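Local atomic coordinates of endo-beta-1,4-glucanase (Ampullaria crossean, PDB entry 5XBU), a protein that probably hydrolyses internal beta-1,4-glucosidic bonds of cellulose as a family 45 endoglucanase. Residues Ser26-Val31 with Glu138-Leu143. Numbering follows the deposited sequence. Where two conformers were deposited one is given.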
ATOM      1  N   SER A  26      -4.918   0.137  -6.606  1.00  8.70           N
ATOM      2  CA  SER A  26      -3.767   0.427  -7.441  1.00  9.02           C
ATOM      3  C   SER A  26      -2.492   0.303  -6.621  1.00  8.88           C
ATOM      4  O   SER A  26      -2.508   0.347  -5.384  1.00  8.72           O
ATOM      5  CB  SER A  26      -3.900   1.810  -8.070  1.00  9.46           C
ATOM      6  OG  SER A  26      -4.346   2.790  -7.143  1.00  9.37           O
ATOM      7  N   THR A  27      -1.376   0.123  -7.335  1.00  8.77           N
ATOM      8  CA  THR A  27      -0.071   0.051  -6.720  1.00  9.04           C
ATOM      9  C   THR A  27       0.927   0.855  -7.539  1.00  9.41           C
ATOM     10  O   THR A  27       0.800   0.999  -8.750  1.00 10.16           O
ATOM     11  CB  THR A  27       0.437  -1.402  -6.539  1.00  9.54           C
ATOM     12  OG1 THR A  27       0.826  -1.967  -7.797  1.00 10.03           O
ATOM     13  CG2 THR A  27      -0.546  -2.319  -5.854  1.00 10.33           C
ATOM     14  N   THR A  28       1.957   1.345  -6.844  1.00  9.43           N
ATOM     15  CA  THR A  28       3.162   1.912  -7.438  1.00 10.30           C
ATOM     16  C   THR A  28       4.344   1.402  -6.620  1.00 10.98           C
ATOM     17  O   THR A  28       4.173   0.654  -5.649  1.00 11.35           O
ATOM     18  CB  THR A  28       3.123   3.452  -7.505  1.00 10.89           C
ATOM     19  OG1 THR A  28       2.801   3.995  -6.225  1.00 11.09           O
ATOM     20  CG2 THR A  28       2.135   3.982  -8.539  1.00 11.43           C
ATOM     21  N   ARG A  29       5.548   1.820  -6.979  0.66 12.64           N
ATOM     22  CA  ARG A  29       6.719   1.528  -6.172  0.66 14.25           C
ATOM     23  C   ARG A  29       7.408   2.835  -5.829  0.66 13.66           C
ATOM     24  O   ARG A  29       7.304   3.819  -6.572  0.66 13.76           O
ATOM     25  CB  ARG A  29       7.667   0.544  -6.870  0.66 16.84           C
ATOM     26  CG  ARG A  29       8.048   0.926  -8.300  0.66 19.46           C
ATOM     27  CD  ARG A  29       8.881  -0.169  -8.964  0.66 22.17           C
ATOM     28  NE  ARG A  29       8.609  -0.405 -10.370  0.66 24.73           N
ATOM     29  CZ  ARG A  29       9.416  -1.119 -11.140  0.66 26.43           C
ATOM     30  NH1 ARG A  29       9.134  -1.333 -12.419  0.66 27.11           N
ATOM     31  NH2 ARG A  29      10.534  -1.596 -10.612  0.66 26.93           N
ATOM     32  N   TYR A  30       8.083   2.843  -4.684  1.00 13.44           N
ATOM     33  CA  TYR A  30       8.778   4.027  -4.235  1.00 14.28           C
ATOM     34  C   TYR A  30      10.064   3.643  -3.563  1.00 15.86           C
ATOM     35  O   TYR A  30      10.246   2.507  -3.110  1.00 16.10           O
ATOM     36  CB  TYR A  30       7.936   4.881  -3.318  1.00 14.17           C
ATOM     37  CG  TYR A  30       7.850   4.458  -1.855  1.00 13.62           C
ATOM     38  CD1 TYR A  30       7.114   3.358  -1.451  1.00 12.68           C
ATOM     39  CD2 TYR A  30       8.515   5.201  -0.866  1.00 14.53           C
ATOM     40  CE1 TYR A  30       7.000   3.030  -0.113  1.00 12.42           C
ATOM     41  CE2 TYR A  30       8.419   4.864   0.490  1.00 14.24           C
ATOM     42  CZ  TYR A  30       7.642   3.786   0.845  1.00 12.91           C
ATOM     43  OH  TYR A  30       7.552   3.497   2.189  1.00 13.44           O
ATOM     44  N   VAL A  31      10.898   4.678  -3.465  0.66 17.26           N
ATOM     45  CA  VAL A  31      12.183   4.699  -2.806  0.66 19.56           C
ATOM     46  C   VAL A  31      12.387   6.108  -2.241  0.66 21.17           C
ATOM     47  O   VAL A  31      12.070   7.101  -2.903  0.66 21.91           O
ATOM     48  CB  VAL A  31      13.174   4.394  -3.939  0.66 21.12           C
ATOM     49  CG1 VAL A  31      14.147   5.522  -4.166  0.66 22.09           C
ATOM     50  CG2 VAL A  31      13.736   3.041  -3.784  0.66 21.62           C
ATOM     51  N   GLU A 138     -10.356   2.478  -4.478  1.00  8.08           N
ATOM     52  CA  GLU A 138     -10.648   2.973  -3.123  1.00  8.04           C
ATOM     53  C   GLU A 138      -9.423   3.123  -2.240  1.00  7.86           C
ATOM     54  O   GLU A 138      -9.537   3.703  -1.154  1.00  8.23           O
ATOM     55  CB  GLU A 138     -11.661   2.090  -2.411  1.00  8.30           C
ATOM     56  CG  GLU A 138     -11.145   0.728  -2.061  1.00  8.55           C
ATOM     57  CD  GLU A 138     -12.056  -0.088  -1.183  1.00  8.99           C
ATOM     58  OE1 GLU A 138     -13.238   0.303  -0.984  1.00 10.35           O
ATOM     59  OE2 GLU A 138     -11.574  -1.114  -0.648  1.00  9.24           O
ATOM     60  N   VAL A 139      -8.294   2.546  -2.632  1.00  8.04           N
ATOM     61  CA  VAL A 139      -7.074   2.590  -1.851  1.00  7.96           C
ATOM     62  C   VAL A 139      -5.918   2.380  -2.813  1.00  7.81           C
ATOM     63  O   VAL A 139      -6.075   1.778  -3.887  1.00  8.28           O
ATOM     64  CB  VAL A 139      -7.089   1.526  -0.724  1.00  8.29           C
ATOM     65  CG1 VAL A 139      -7.031   0.130  -1.254  1.00  8.37           C
ATOM     66  CG2 VAL A 139      -6.010   1.783   0.313  1.00  8.90           C
ATOM     67  N   HIS A 140      -4.757   2.896  -2.421  1.00  7.95           N
ATOM     68  CA  HIS A 140      -3.517   2.762  -3.168  1.00  7.97           C
ATOM     69  C   HIS A 140      -2.443   2.233  -2.235  1.00  7.92           C
ATOM     70  O   HIS A 140      -2.336   2.685  -1.096  1.00  8.44           O
ATOM     71  CB  HIS A 140      -3.088   4.097  -3.737  1.00  8.77           C
ATOM     72  CG  HIS A 140      -1.913   3.994  -4.629  1.00  8.89           C
ATOM     73  ND1 HIS A 140      -2.053   3.553  -5.924  1.00  8.94           N
ATOM     74  CD2 HIS A 140      -0.596   4.210  -4.401  1.00  8.94           C
ATOM     75  CE1 HIS A 140      -0.847   3.508  -6.457  1.00  9.41           C
ATOM     76  NE2 HIS A 140       0.054   3.905  -5.568  1.00  9.36           N
ATOM     77  N   PHE A 141      -1.604   1.331  -2.731  1.00  8.02           N
ATOM     78  CA  PHE A 141      -0.443   0.829  -1.992  1.00  8.38           C
ATOM     79  C   PHE A 141       0.833   1.197  -2.736  1.00  8.58           C
ATOM     80  O   PHE A 141       1.083   0.686  -3.829  1.00  9.35           O
ATOM     81  CB  PHE A 141      -0.536  -0.670  -1.725  1.00  8.49           C
ATOM     82  CG  PHE A 141      -1.693  -1.006  -0.844  1.00  8.38           C
ATOM     83  CD1 PHE A 141      -1.643  -0.726   0.527  1.00  8.77           C
ATOM     84  CD2 PHE A 141      -2.879  -1.536  -1.364  1.00  8.93           C
ATOM     85  CE1 PHE A 141      -2.727  -0.966   1.343  1.00  9.02           C
ATOM     86  CE2 PHE A 141      -3.955  -1.789  -0.533  1.00  9.31           C
ATOM     87  CZ  PHE A 141      -3.894  -1.505   0.809  1.00  9.15           C
ATOM     88  N   ASP A 142       1.650   2.060  -2.131  1.00  8.94           N
ATOM     89  CA  ASP A 142       2.972   2.363  -2.652  1.00  9.61           C
ATOM     90  C   ASP A 142       3.928   1.346  -2.045  1.00  9.45           C
ATOM     91  O   ASP A 142       3.996   1.204  -0.824  1.00  9.87           O
ATOM     92  CB  ASP A 142       3.356   3.800  -2.304  1.00 11.00           C
ATOM     93  CG  ASP A 142       4.276   4.444  -3.325  1.00 12.79           C
ATOM     94  OD1 ASP A 142       4.680   3.783  -4.293  1.00 13.07           O
ATOM     95  OD2 ASP A 142       4.583   5.637  -3.106  1.00 14.94           O
ATOM     96  N   LEU A 143       4.649   0.618  -2.878  1.00  9.38           N
ATOM     97  CA  LEU A 143       5.408  -0.533  -2.420  1.00 10.01           C
ATOM     98  C   LEU A 143       6.898  -0.184  -2.359  1.00 10.65           C
ATOM     99  O   LEU A 143       7.485   0.236  -3.354  1.00 11.41           O
ATOM    100  CB  LEU A 143       5.192  -1.732  -3.363  1.00  9.99           C
ATOM    101  CG  LEU A 143       3.698  -2.060  -3.620  1.00 10.32           C
ATOM    102  CD1 LEU A 143       3.606  -3.223  -4.559  1.00 11.34           C
ATOM    103  CD2 LEU A 143       2.951  -2.346  -2.323  1.00 10.07           C
TER
HETATM  104  O   HOH W   1       5.716   6.506  -5.563  0.58 22.00           O
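T28 OG1 is gripped from two sides: it takes a hydrogen bond from H140 NE2 at 2.8 Å and gives one to D142 OD1 at 2.7 Å. Both partners lie on the neighbouring strand. The two strands run parallel in the sheet of a double-psi beta-barrel, the fold of this family. Backbone hydrogen bonds run from F141 N to S26 O, T28 N to F141 O, L143 N to T28 O (2.8 Å) and Y30 N to L143 O.

H140 spans two residues of the facing strand. With CG anti to the backbone N (chi1 -174°), its ring swings over towards strand 26-30. T28 OG1 lies in the ring plane at NE2. At the other nitrogen, S26 OG hydrogen-bonds ND1 at 2.7 Å, also in plane. The ring is thus pinned at both nitrogens, which should hold its rotation. S26 OG has a further partner in N133, and W120 packs against the imidazole. With an alanine here in place of the imidazole, S26 OG and T28 OG1 would probably lose their shared partner, and a gap is likely to open beside W120.

On the opposite face, L143 CD1 reaches T27 CB at 4.2 Å. T27 OG1 is hydrogen-bonded to P158 O. Y30, its OH held by N110, sits beside D142: CB and CD1 touch the carboxylate (Y30 CB to D142 OD2 3.4 Å), ring and carboxylate planes 40° apart. Back on the H140 side, a water bridges D142 OD2 and R29 O. T28 OG1 meets D142 OD1 from above the carboxylate, 73° out of its plane.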